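Beta-galactosidase (Trichoderma reesei, PDB 3OG2) probably hydrolyses terminal non-reducing beta-D-galactose residues of beta-D-galactosides, as a TIM-barrel glycoside hydrolase of family 35. Local coordinates at residues Asn152-Ile157 with Ile200-Asn205; Asn255-Thr260 with Tyr308-Ala313; Ala478-Leu483 with Leu638-Ala643; Lys822-Leu827 with Phe847-Phe852. All blocks are in the same frame, centred on the assembly; numbering follows the deposited sequence.

Contact 1 (Asn152-Ile157 with Ile200-Asn205); sequences NYVAHI and IDQARN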
loop_
_atom_site.group_PDB
_atom_site.type_symbol
_atom_site.label_atom_id
_atom_site.label_comp_id
_atom_site.label_asym_id
_atom_site.label_seq_id
_atom_site.Cartn_x
_atom_site.Cartn_y
_atom_site.Cartn_z
ATOM N N ASN A 152 8.177 19.642 -16.825
ATOM C CA ASN A 152 6.748 19.791 -17.073
ATOM C C ASN A 152 5.967 19.009 -16.023
ATOM O O ASN A 152 4.965 19.531 -15.492
ATOM C CB ASN A 152 6.440 19.270 -18.494
ATOM C CG ASN A 152 4.997 19.558 -18.879
ATOM O OD1 ASN A 152 4.471 20.655 -18.702
ATOM N ND2 ASN A 152 4.326 18.557 -19.456
ATOM N N TYR A 153 6.371 17.800 -15.707
ATOM C CA TYR A 153 5.653 17.009 -14.710
ATOM C C TYR A 153 5.719 17.702 -13.379
ATOM O O TYR A 153 4.682 17.851 -12.701
ATOM C CB TYR A 153 6.321 15.598 -14.624
ATOM C CG TYR A 153 5.843 14.860 -13.402
ATOM C CD1 TYR A 153 4.516 14.365 -13.314
ATOM C CD2 TYR A 153 6.694 14.637 -12.322
ATOM C CE1 TYR A 153 4.108 13.679 -12.137
ATOM C CE2 TYR A 153 6.295 13.985 -11.192
ATOM C CZ TYR A 153 5.002 13.502 -11.102
ATOM O OH TYR A 153 4.600 12.836 -9.974
ATOM N N VAL A 154 6.892 18.154 -12.939
ATOM C CA VAL A 154 6.925 18.737 -11.579
ATOM C C VAL A 154 6.149 20.017 -11.529
ATOM O O VAL A 154 5.402 20.281 -10.561
ATOM C CB VAL A 154 8.364 18.907 -11.048
ATOM C CG1 VAL A 154 8.309 19.481 -9.644
ATOM C CG2 VAL A 154 9.085 17.536 -11.104
ATOM N N ALA A 155 6.236 20.855 -12.578
ATOM C CA ALA A 155 5.491 22.097 -12.571
ATOM C C ALA A 155 4.010 21.836 -12.404
ATOM O O ALA A 155 3.326 22.545 -11.646
ATOM C CB ALA A 155 5.782 22.871 -13.856
ATOM N N HIS A 156 3.496 20.829 -13.112
ATOM C CA HIS A 156 2.077 20.534 -13.038
ATOM C C HIS A 156 1.705 19.885 -11.713
ATOM O O HIS A 156 0.754 20.307 -11.034
ATOM C CB HIS A 156 1.651 19.572 -14.189
ATOM C CG HIS A 156 1.473 20.332 -15.455
ATOM N ND1 HIS A 156 2.495 20.659 -16.342
ATOM C CD2 HIS A 156 0.315 20.810 -15.994
ATOM C CE1 HIS A 156 1.959 21.345 -17.369
ATOM N NE2 HIS A 156 0.644 21.445 -17.172
ATOM N N ILE A 157 2.425 18.807 -11.315
ATOM C CA ILE A 157 1.972 18.081 -10.117
ATOM C C ILE A 157 2.230 18.895 -8.860
ATOM O O ILE A 157 1.419 18.864 -7.917
ATOM C CB ILE A 157 2.605 16.672 -10.054
ATOM C CG1 ILE A 157 1.788 15.756 -9.129
ATOM C CG2 ILE A 157 4.080 16.692 -9.613
ATOM C CD1 ILE A 157 0.416 15.396 -9.657
ATOM N N ILE A 200 14.583 20.586 -5.319
ATOM C CA ILE A 200 13.870 21.453 -4.380
ATOM C C ILE A 200 13.320 22.716 -5.037
ATOM O O ILE A 200 12.162 23.087 -4.791
ATOM C CB ILE A 200 14.816 21.840 -3.197
ATOM C CG1 ILE A 200 15.081 20.598 -2.324
ATOM C CG2 ILE A 200 14.271 23.007 -2.391
ATOM C CD1 ILE A 200 16.203 20.802 -1.308
ATOM N N ASP A 201 14.149 23.357 -5.857
ATOM C CA ASP A 201 13.729 24.579 -6.522
ATOM C C ASP A 201 12.491 24.334 -7.394
ATOM O O ASP A 201 11.621 25.227 -7.459
ATOM C CB ASP A 201 14.836 25.140 -7.426
ATOM C CG ASP A 201 16.062 25.701 -6.766
ATOM O OD1 ASP A 201 16.060 25.981 -5.530
ATOM O OD2 ASP A 201 17.101 25.922 -7.484
ATOM N N GLN A 202 12.420 23.170 -8.046
ATOM C CA GLN A 202 11.216 22.943 -8.882
ATOM C C GLN A 202 9.958 23.012 -8.035
ATOM O O GLN A 202 8.918 23.508 -8.425
ATOM C CB GLN A 202 11.232 21.575 -9.542
ATOM C CG GLN A 202 12.334 21.390 -10.606
ATOM C CD GLN A 202 12.280 19.973 -11.119
ATOM O OE1 GLN A 202 12.423 19.024 -10.302
ATOM N NE2 GLN A 202 12.056 19.772 -12.400
ATOM N N ALA A 203 10.045 22.374 -6.832
ATOM C CA ALA A 203 8.846 22.337 -5.966
ATOM C C ALA A 203 8.566 23.726 -5.421
ATOM O O ALA A 203 7.408 24.188 -5.413
ATOM C CB ALA A 203 9.082 21.333 -4.839
ATOM N N ARG A 204 9.590 24.466 -4.936
ATOM C CA ARG A 204 9.372 25.810 -4.386
ATOM C C ARG A 204 8.801 26.720 -5.474
ATOM O O ARG A 204 7.925 27.532 -5.218
ATOM C CB ARG A 204 10.699 26.381 -3.854
ATOM C CG ARG A 204 11.152 25.647 -2.602
ATOM C CD ARG A 204 10.176 25.781 -1.453
ATOM N NE ARG A 204 10.717 25.361 -0.156
ATOM C CZ ARG A 204 10.029 24.819 0.854
ATOM N NH1 ARG A 204 8.724 24.611 0.722
ATOM N NH2 ARG A 204 10.671 24.502 1.957
ATOM N N ASN A 205 9.342 26.603 -6.701
ATOM C CA ASN A 205 8.916 27.466 -7.805
ATOM C C ASN A 205 7.453 27.209 -8.147
ATOM O O ASN A 205 6.793 28.139 -8.649
ATOM C CB ASN A 205 9.756 27.229 -9.052
ATOM C CG ASN A 205 11.173 27.752 -8.978
ATOM O OD1 ASN A 205 12.043 27.362 -9.804
ATOM N ND2 ASN A 205 11.446 28.585 -8.020
#
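Val-154 and Gln-202 carry this helix-to-helix contact, their side chains crossing at about a right angle. The two valine methyls divide the glutamine between them. CG1 of Val-154 lies 3.6 Å from CB of Gln-202, at the root of the chain, whereas CG2 of Val-154 sits at the terminal amide, 3.7 Å from OE1 of Gln-202. This division follows from the valine torsion, which sets CG1 anti to the backbone N (chi1 -179°) and CG2 beside it. Gln-202 continues extended through CD, so its amide is carried past the branched carbon, with NE2 of Gln-202 4.0 Å from CB of Val-154. The polar end is gripped by the helix opposite: NE2 of Gln-202 is hydrogen-bonded to OD1 of Asp-151 and to OG1 of Thr-150, about a turn before the valine, which fixes the amide over Val-154. Val-154 also touches Pro-117, in the loop after strand 110-116. Helix 144-163 connects the adjacent parallel strands 110-116 and 172-177, a beta-alpha-beta crossover, and helix 193-205 follows the second strand; the contact is thus packing between successive outer helices of the TIM barrel, with galactose-binding Ile-119 about 10 Å from Val-154, side chain to side chain.

Contact 2 (Asn255-Thr260 with Tyr308-Ala313); sequences NGLPTT and YKNNMA
Asn-310 projects from helix 301-313 of the TIM barrel and meets Leu-257 and Pro-258, in the loop that leads into helix 261-268. Leucine and asparagine approach from opposite directions. Asn-310 holds CG anti to its own N (chi1 -175°), which stretches the amide out from the helix toward the loop. Leu-257 spreads its branches along that amide: CD1 of Leu-257 is 3.6 Å from ND2 of Asn-310, and CD2 of Leu-257 is 3.6 Å from OD1 of Asn-310. The proline ring crosses the asparagine obliquely, with CD of Pro-258 3.8 Å from ND2 of Asn-310. Carbon atoms of two residues thus line an amide that spends one N-H on a backbone carbonyl, and that bond settles which end of the amide faces Pro-258. Around this site the barrel meets the neighbouring beta domain: Leu-257 touches Arg-411 on strand 406-412, and Lys-309, the residue before Asn-310, forms a salt bridge with Glu-470. The bond itself is nearly straight, 167° at the hydrogen: ND2 of Asn-310 donates over 2.9 Å to O of Pro-258, the acceptor lying in the amide plane and the donor in the carbonyl plane, on a lone pair.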
loop_
_atom_site.group_PDB
_atom_site.type_symbol
_atom_site.label_atom_id
_atom_site.label_comp_id
_atom_site.label_asym_id
_atom_site.label_seq_id
_atom_site.Cartn_x
_atom_site.Cartn_y
_atom_site.Cartn_z
ATOM N N ASN A 255 20.190 -9.506 15.264
ATOM C CA ASN A 255 20.546 -8.153 14.917
ATOM C C ASN A 255 19.515 -7.495 14.023
ATOM O O ASN A 255 19.843 -6.405 13.576
ATOM C CB ASN A 255 21.893 -8.077 14.181
ATOM C CG ASN A 255 23.018 -8.638 15.025
ATOM O OD1 ASN A 255 23.066 -8.509 16.249
ATOM N ND2 ASN A 255 23.952 -9.289 14.325
ATOM N N GLY A 256 18.337 -8.035 13.817
ATOM C CA GLY A 256 17.328 -7.352 12.961
ATOM C C GLY A 256 16.701 -6.144 13.631
ATOM O O GLY A 256 16.173 -5.238 12.952
ATOM N N LEU A 257 16.680 -6.025 14.968
ATOM C CA LEU A 257 16.017 -4.878 15.595
ATOM C C LEU A 257 16.896 -3.662 15.470
ATOM O O LEU A 257 18.067 -3.696 15.869
ATOM C CB LEU A 257 15.741 -5.220 17.064
ATOM C CG LEU A 257 14.863 -4.168 17.752
ATOM C CD1 LEU A 257 13.408 -4.273 17.334
ATOM C CD2 LEU A 257 15.008 -4.293 19.274
ATOM N N PRO A 258 16.416 -2.535 14.975
ATOM C CA PRO A 258 17.286 -1.331 14.975
ATOM C C PRO A 258 17.597 -0.811 16.359
ATOM O O PRO A 258 16.685 -0.581 17.174
ATOM C CB PRO A 258 16.426 -0.283 14.265
ATOM C CG PRO A 258 15.227 -0.961 13.728
ATOM C CD PRO A 258 15.103 -2.290 14.361
ATOM N N THR A 259 18.883 -0.616 16.648
ATOM C CA THR A 259 19.208 -0.177 18.006
ATOM C C THR A 259 19.986 1.144 17.980
ATOM O O THR A 259 20.390 1.577 19.053
ATOM C CB THR A 259 20.083 -1.222 18.725
ATOM O OG1 THR A 259 21.288 -1.431 17.972
ATOM C CG2 THR A 259 19.335 -2.553 18.834
ATOM N N THR A 260 20.186 1.770 16.818
ATOM C CA THR A 260 21.054 2.954 16.778
ATOM C C THR A 260 20.348 4.221 16.395
ATOM O O THR A 260 20.993 5.256 16.289
ATOM C CB THR A 260 22.212 2.744 15.764
ATOM O OG1 THR A 260 21.667 2.646 14.466
ATOM C CG2 THR A 260 22.956 1.425 16.039
ATOM N N TYR A 308 7.365 -1.549 16.295
ATOM C CA TYR A 308 6.843 -0.166 16.297
ATOM C C TYR A 308 7.081 0.469 17.651
ATOM O O TYR A 308 7.455 1.643 17.749
ATOM C CB TYR A 308 5.388 -0.071 15.896
ATOM C CG TYR A 308 5.097 -0.500 14.453
ATOM C CD1 TYR A 308 6.085 -0.955 13.595
ATOM C CD2 TYR A 308 3.791 -0.420 13.985
ATOM C CE1 TYR A 308 5.781 -1.326 12.295
ATOM C CE2 TYR A 308 3.477 -0.802 12.686
ATOM C CZ TYR A 308 4.479 -1.246 11.854
ATOM O OH TYR A 308 4.162 -1.623 10.570
ATOM N N LYS A 309 6.900 -0.289 18.744
ATOM C CA LYS A 309 7.228 0.291 20.065
ATOM C C LYS A 309 8.731 0.514 20.184
ATOM O O LYS A 309 9.126 1.423 20.921
ATOM C CB LYS A 309 6.707 -0.632 21.173
ATOM C CG LYS A 309 5.163 -0.646 21.196
ATOM C CD LYS A 309 4.604 -1.617 22.227
ATOM C CE LYS A 309 3.076 -1.740 22.031
ATOM N NZ LYS A 309 2.430 -2.549 23.066
ATOM N N ASN A 310 9.569 -0.257 19.457
ATOM C CA ASN A 310 10.996 0.058 19.475
ATOM C C ASN A 310 11.289 1.395 18.820
ATOM O O ASN A 310 12.309 2.035 19.144
ATOM C CB ASN A 310 11.729 -1.070 18.741
ATOM C CG ASN A 310 13.218 -0.909 18.797
ATOM O OD1 ASN A 310 13.796 -0.925 19.913
ATOM N ND2 ASN A 310 13.845 -0.756 17.628
ATOM N N ASN A 311 10.468 1.871 17.885
ATOM C CA ASN A 311 10.642 3.187 17.316
ATOM C C ASN A 311 10.140 4.261 18.293
ATOM O O ASN A 311 10.721 5.349 18.349
ATOM C CB ASN A 311 9.876 3.294 15.972
ATOM C CG ASN A 311 10.514 2.381 14.933
ATOM O OD1 ASN A 311 11.709 2.087 14.976
ATOM N ND2 ASN A 311 9.693 1.908 13.980
ATOM N N MET A 312 9.066 3.944 19.037
ATOM C CA MET A 312 8.660 4.852 20.107
ATOM C C MET A 312 9.755 4.917 21.175
ATOM O O MET A 312 9.954 5.971 21.783
ATOM C CB MET A 312 7.343 4.367 20.741
ATOM C CG MET A 312 6.237 4.327 19.636
ATOM S SD MET A 312 4.768 3.522 20.316
ATOM C CE MET A 312 3.977 2.956 18.773
ATOM N N ALA A 313 10.504 3.790 21.389
ATOM C CA ALA A 313 11.612 3.847 22.380
ATOM C C ALA A 313 12.664 4.869 21.977
ATOM O O ALA A 313 13.382 5.405 22.826
ATOM C CB ALA A 313 12.190 2.463 22.475
#

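Contact 3 (Ala478-Leu483 with Leu638-Ala643); sequences AEKTVL and LGDWIA
Lys-480 spans the gap to Leu-638 and Asp-640, and nearly all its contact is made by the far end of the chain. At CB the torsion places CG between the backbone N and the carbonyl carbon (chi1 52°), a crowded start, after which the chain runs fully extended to NZ. CD of Lys-480 only grazes the other segment, 4.2 Å from O of Leu-638. CE has two oxygens ahead of it: O of Leu-638 is 3.7 Å from CE of Lys-480, and OD1 of Asp-640 slightly farther. At the tip, NZ of Lys-480 forms a salt bridge with OD1 of Asp-640 at 2.8 Å, meeting it on the syn side and 28° out of the carboxylate plane. A weak hydrogen bond of 3.3 Å joins NZ of Lys-480 to O of Leu-638. Tyr-548 OH, from strand 545-551, is hydrogen-bonded to both NZ of Lys-480 and OD2 of Asp-640, tying the pair into a small polar cluster. A methionine in place of Lys-480 would probably leave Asp-640 without its countercharge and Tyr-548 and the Leu-638 carbonyl each short of a partner, in a buried place. Since Lys-480 belongs to the second beta-galactosidase domain and Asp-640 to the third, the chemistry implies an interdomain charge pair, its buried ammonium and carboxylate probably stabilising each other's ionised forms.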
loop_
_atom_site.group_PDB
_atom_site.type_symbol
_atom_site.label_atom_id
_atom_site.label_comp_id
_atom_site.label_asym_id
_atom_site.label_seq_id
_atom_site.Cartn_x
_atom_site.Cartn_y
_atom_site.Cartn_z
ATOM N N ALA A 478 -18.311 15.256 29.903
ATOM C CA ALA A 478 -18.827 16.341 30.760
ATOM C C ALA A 478 -19.059 15.886 32.196
ATOM O O ALA A 478 -19.042 16.694 33.125
ATOM C CB ALA A 478 -20.068 16.902 30.107
ATOM N N GLU A 479 -19.258 14.606 32.475
ATOM C CA GLU A 479 -19.673 14.161 33.805
ATOM C C GLU A 479 -18.701 13.155 34.404
ATOM O O GLU A 479 -18.724 12.792 35.583
ATOM C CB GLU A 479 -21.092 13.612 33.642
ATOM C CG GLU A 479 -21.275 12.408 32.770
ATOM C CD GLU A 479 -21.114 12.531 31.276
ATOM O OE1 GLU A 479 -20.106 13.029 30.745
ATOM O OE2 GLU A 479 -22.029 12.098 30.525
ATOM N N LYS A 480 -17.795 12.636 33.608
ATOM C CA LYS A 480 -16.853 11.628 34.036
ATOM C C LYS A 480 -15.577 11.743 33.161
ATOM O O LYS A 480 -15.634 12.256 32.044
ATOM C CB LYS A 480 -17.359 10.199 33.944
ATOM C CG LYS A 480 -17.968 9.641 32.675
ATOM C CD LYS A 480 -18.235 8.139 32.695
ATOM C CE LYS A 480 -18.928 7.564 31.449
ATOM N NZ LYS A 480 -19.110 6.051 31.589
ATOM N N THR A 481 -14.487 11.233 33.688
ATOM C CA THR A 481 -13.279 10.978 32.891
ATOM C C THR A 481 -13.165 9.481 32.705
ATOM O O THR A 481 -13.356 8.753 33.679
ATOM C CB THR A 481 -12.041 11.561 33.591
ATOM O OG1 THR A 481 -12.186 12.984 33.703
ATOM C CG2 THR A 481 -10.755 11.338 32.819
ATOM N N VAL A 482 -12.904 9.029 31.487
ATOM C CA VAL A 482 -12.817 7.603 31.219
ATOM C C VAL A 482 -11.410 7.258 30.827
ATOM O O VAL A 482 -10.795 7.998 30.022
ATOM C CB VAL A 482 -13.791 7.260 30.079
ATOM C CG1 VAL A 482 -13.485 5.876 29.540
ATOM C CG2 VAL A 482 -15.208 7.349 30.594
ATOM N N LEU A 483 -10.872 6.168 31.352
ATOM C CA LEU A 483 -9.554 5.647 31.012
ATOM C C LEU A 483 -9.736 4.163 30.643
ATOM O O LEU A 483 -10.424 3.459 31.389
ATOM C CB LEU A 483 -8.637 5.769 32.232
ATOM C CG LEU A 483 -7.280 5.090 32.131
ATOM C CD1 LEU A 483 -6.408 5.707 31.030
ATOM C CD2 LEU A 483 -6.552 5.188 33.484
ATOM N N LEU A 638 -23.392 3.578 34.866
ATOM C CA LEU A 638 -22.347 4.556 34.563
ATOM C C LEU A 638 -22.773 5.486 33.442
ATOM O O LEU A 638 -22.016 6.375 33.009
ATOM C CB LEU A 638 -21.056 3.809 34.168
ATOM C CG LEU A 638 -20.431 2.979 35.312
ATOM C CD1 LEU A 638 -19.181 2.285 34.814
ATOM C CD2 LEU A 638 -20.175 3.879 36.483
ATOM N N GLY A 639 -23.955 5.278 32.859
ATOM C CA GLY A 639 -24.459 6.178 31.801
ATOM C C GLY A 639 -23.958 5.747 30.430
ATOM O O GLY A 639 -24.046 6.550 29.489
ATOM N N ASP A 640 -23.433 4.527 30.266
ATOM C CA ASP A 640 -23.066 4.068 28.912
ATOM C C ASP A 640 -24.325 3.533 28.238
ATOM O O ASP A 640 -25.269 3.090 28.912
ATOM C CB ASP A 640 -22.001 2.985 29.012
ATOM C CG ASP A 640 -20.757 3.478 29.709
ATOM O OD1 ASP A 640 -20.438 4.678 29.578
ATOM O OD2 ASP A 640 -20.024 2.727 30.357
ATOM N N TRP A 641 -24.341 3.570 26.938
ATOM C CA TRP A 641 -25.483 3.067 26.189
ATOM C C TRP A 641 -25.136 1.724 25.569
ATOM O O TRP A 641 -24.076 1.612 24.930
ATOM C CB TRP A 641 -25.867 4.035 25.103
ATOM C CG TRP A 641 -26.465 5.315 25.584
ATOM C CD1 TRP A 641 -26.703 5.710 26.861
ATOM C CD2 TRP A 641 -26.894 6.368 24.721
ATOM N NE1 TRP A 641 -27.260 6.961 26.826
ATOM C CE2 TRP A 641 -27.399 7.408 25.550
ATOM C CE3 TRP A 641 -26.881 6.532 23.320
ATOM C CZ2 TRP A 641 -27.907 8.598 25.007
ATOM C CZ3 TRP A 641 -27.400 7.733 22.815
ATOM C CH2 TRP A 641 -27.890 8.724 23.639
ATOM N N ILE A 642 -26.017 0.728 25.691
ATOM C CA ILE A 642 -25.762 -0.561 25.039
ATOM C C ILE A 642 -26.893 -0.773 24.033
ATOM O O ILE A 642 -28.077 -0.859 24.413
ATOM C CB ILE A 642 -25.670 -1.724 26.015
ATOM C CG1 ILE A 642 -24.569 -1.441 27.055
ATOM C CG2 ILE A 642 -25.382 -3.015 25.262
ATOM C CD1 ILE A 642 -25.183 -1.507 28.436
ATOM N N ALA A 643 -26.495 -0.841 22.786
ATOM C CA ALA A 643 -27.454 -0.940 21.676
ATOM C C ALA A 643 -27.244 -2.221 20.882
ATOM O O ALA A 643 -26.145 -2.813 20.896
ATOM C CB ALA A 643 -27.348 0.319 20.828
#

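Contact 4 (Lys822-Leu827 with Phe847-Phe852); sequences KLTGNL and FERQGF
At the end of strand 820-824, an edge strand of an antiparallel sheet, Thr-824, Gly-825 and Leu-827 pack against Arg-849 in the short helix 846-850. That helix closes in a Schellman motif at Gly-851: N of Phe-852 bonds to O of Phe-847 at 2.9 Å, and N of Gly-851 bonds to O of Glu-848 at 3.0 Å. Leu-827 covers the arginine backbone, its CD2 3.4 Å from O of Arg-849, a carbonyl that also accepts a hydrogen bond from NH1 of Arg-999. Nearer the main chains, CB of Leu-827 lies 4.2 Å from CB of Arg-849. CD of Arg-849 passes O of Gly-825 at 4.0 Å; the bend at chi3 (-51°) beyond it then turns the guanidinium toward the threonine. There CG2 of Thr-824 approaches NH1 of Arg-849 at a slant, 3.7 Å away. OG1 of Thr-824 turns back to its own segment, donating to O of Gly-825 over 2.7 Å, and is also hydrogen-bonded to OH of Tyr-1003. A valine in place of Thr-824 would probably leave the Gly-825 carbonyl and the Tyr-1003 hydroxyl without this mate. NH2 of Arg-849 forms salt bridges with the terminal carboxylate of Tyr-1003 and with Glu-670, so the chain's C-terminus is held here. Leu-714 of strand 713-720 pairs through its backbone with Thr-824 and touches Arg-849, so Arg-849 of helix 846-850 reaches both the edge strand 820-824 and its inner neighbour 713-720.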
loop_
_atom_site.group_PDB
_atom_site.type_symbol
_atom_site.label_atom_id
_atom_site.label_comp_id
_atom_site.label_asym_id
_atom_site.label_seq_id
_atom_site.Cartn_x
_atom_site.Cartn_y
_atom_site.Cartn_z
ATOM N N LYS A 822 9.537 -4.905 -38.456
ATOM C CA LYS A 822 8.452 -4.031 -38.024
ATOM C C LYS A 822 8.147 -4.420 -36.564
ATOM O O LYS A 822 8.524 -5.523 -36.098
ATOM C CB LYS A 822 7.186 -4.238 -38.851
ATOM C CG LYS A 822 7.468 -4.015 -40.334
ATOM C CD LYS A 822 6.156 -3.952 -41.099
ATOM C CE LYS A 822 6.424 -3.841 -42.611
ATOM N NZ LYS A 822 5.131 -3.582 -43.326
ATOM N N LEU A 823 7.510 -3.490 -35.829
ATOM C CA LEU A 823 7.195 -3.816 -34.421
ATOM C C LEU A 823 5.932 -3.107 -34.013
ATOM O O LEU A 823 5.517 -2.118 -34.621
ATOM C CB LEU A 823 8.352 -3.478 -33.474
ATOM C CG LEU A 823 8.396 -2.018 -32.941
ATOM C CD1 LEU A 823 9.405 -1.943 -31.802
ATOM C CD2 LEU A 823 8.695 -0.976 -34.024
ATOM N N THR A 824 5.330 -3.607 -32.928
ATOM C CA THR A 824 4.289 -2.841 -32.260
ATOM C C THR A 824 4.259 -3.173 -30.761
ATOM O O THR A 824 4.516 -4.299 -30.353
ATOM C CB THR A 824 2.898 -3.108 -32.851
ATOM O OG1 THR A 824 1.992 -2.121 -32.339
ATOM C CG2 THR A 824 2.370 -4.517 -32.518
ATOM N N GLY A 825 3.858 -2.138 -30.018
ATOM C CA GLY A 825 3.303 -2.300 -28.687
ATOM C C GLY A 825 1.845 -1.778 -28.743
ATOM O O GLY A 825 1.144 -1.992 -29.738
ATOM N N ASN A 826 1.409 -1.104 -27.672
ATOM C CA ASN A 826 0.027 -0.609 -27.633
ATOM C C ASN A 826 -0.200 0.305 -28.842
ATOM O O ASN A 826 0.702 1.076 -29.241
ATOM C CB ASN A 826 -0.201 0.177 -26.338
ATOM C CG ASN A 826 0.559 1.503 -26.271
ATOM O OD1 ASN A 826 1.794 1.495 -26.048
ATOM N ND2 ASN A 826 -0.135 2.616 -26.467
ATOM N N LEU A 827 -1.392 0.223 -29.393
ATOM C CA LEU A 827 -1.682 1.004 -30.588
ATOM C C LEU A 827 -1.451 2.492 -30.324
ATOM O O LEU A 827 -2.037 3.056 -29.389
ATOM C CB LEU A 827 -3.136 0.773 -31.008
ATOM C CG LEU A 827 -3.533 1.490 -32.319
ATOM C CD1 LEU A 827 -2.800 0.884 -33.488
ATOM C CD2 LEU A 827 -5.057 1.346 -32.531
ATOM N N PHE A 847 -5.842 -8.217 -29.765
ATOM C CA PHE A 847 -7.176 -7.838 -29.213
ATOM C C PHE A 847 -7.121 -6.483 -28.505
ATOM O O PHE A 847 -8.117 -5.717 -28.532
ATOM C CB PHE A 847 -7.761 -8.906 -28.285
ATOM C CG PHE A 847 -7.085 -8.975 -26.910
ATOM C CD1 PHE A 847 -7.663 -8.316 -25.847
ATOM C CD2 PHE A 847 -5.911 -9.670 -26.698
ATOM C CE1 PHE A 847 -7.131 -8.314 -24.563
ATOM C CE2 PHE A 847 -5.345 -9.708 -25.414
ATOM C CZ PHE A 847 -5.943 -9.016 -24.363
ATOM N N GLU A 848 -5.992 -6.166 -27.835
ATOM C CA GLU A 848 -5.846 -4.868 -27.149
ATOM C C GLU A 848 -5.779 -3.728 -28.157
ATOM O O GLU A 848 -6.402 -2.681 -27.971
ATOM C CB GLU A 848 -4.550 -4.893 -26.292
ATOM C CG GLU A 848 -4.558 -5.983 -25.226
ATOM C CD GLU A 848 -3.264 -5.989 -24.422
ATOM O OE1 GLU A 848 -2.183 -6.411 -24.957
ATOM O OE2 GLU A 848 -3.342 -5.585 -23.233
ATOM N N ARG A 849 -4.986 -3.961 -29.243
ATOM C CA ARG A 849 -4.837 -2.903 -30.225
ATOM C C ARG A 849 -6.191 -2.548 -30.820
ATOM O O ARG A 849 -6.435 -1.378 -31.133
ATOM C CB ARG A 849 -3.902 -3.336 -31.372
ATOM C CG ARG A 849 -2.491 -3.687 -30.840
ATOM C CD ARG A 849 -1.521 -3.862 -31.993
ATOM N NE ARG A 849 -1.911 -4.747 -33.088
ATOM C CZ ARG A 849 -1.484 -5.975 -33.334
ATOM N NH1 ARG A 849 -0.662 -6.630 -32.515
ATOM N NH2 ARG A 849 -1.897 -6.606 -34.422
ATOM N N GLN A 850 -7.077 -3.524 -30.999
ATOM C CA GLN A 850 -8.372 -3.257 -31.621
ATOM C C GLN A 850 -9.358 -2.669 -30.608
ATOM O O GLN A 850 -10.418 -2.193 -31.012
ATOM C CB GLN A 850 -9.002 -4.559 -32.135
ATOM C CG GLN A 850 -8.079 -5.308 -33.127
ATOM C CD GLN A 850 -8.337 -4.680 -34.503
ATOM O OE1 GLN A 850 -9.455 -4.715 -35.045
ATOM N NE2 GLN A 850 -7.348 -4.041 -35.041
ATOM N N GLY A 851 -9.054 -2.708 -29.320
ATOM C CA GLY A 851 -10.043 -2.250 -28.341
ATOM C C GLY A 851 -11.035 -3.351 -27.962
ATOM O O GLY A 851 -12.060 -3.028 -27.347
ATOM N N PHE A 852 -10.770 -4.612 -28.325
ATOM C CA PHE A 852 -11.738 -5.688 -28.073
ATOM C C PHE A 852 -11.846 -6.040 -26.605
ATOM O O PHE A 852 -12.796 -6.736 -26.248
ATOM C CB PHE A 852 -11.412 -6.959 -28.846
ATOM C CG PHE A 852 -11.573 -6.840 -30.349
ATOM C CD1 PHE A 852 -12.261 -5.777 -30.925
ATOM C CD2 PHE A 852 -11.006 -7.802 -31.171
ATOM C CE1 PHE A 852 -12.395 -5.713 -32.328
ATOM C CE2 PHE A 852 -11.180 -7.774 -32.547
ATOM C CZ PHE A 852 -11.873 -6.720 -33.122
#

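Contacts 1 and 2 both belong to the TIM-barrel region, about 24 Å apart at their nearest atoms; contact 1 joins two helices, contact 2 a helix and a loop. Contacts 3 and 4 lie in beta domains, on opposite sides of the chain's centre. Contact 2 is only partly buried, the other three are buried. Contact 1 meets through hydrocarbon and amide atoms alone, and contact 2 adds a single side-chain-to-backbone bond. Contact 3 rests on a charge pair between domains, whereas in contact 4 the arginine finds its countercharges outside the two segments and touches its strand partner by van der Waals packing. All four follow in series along the chain.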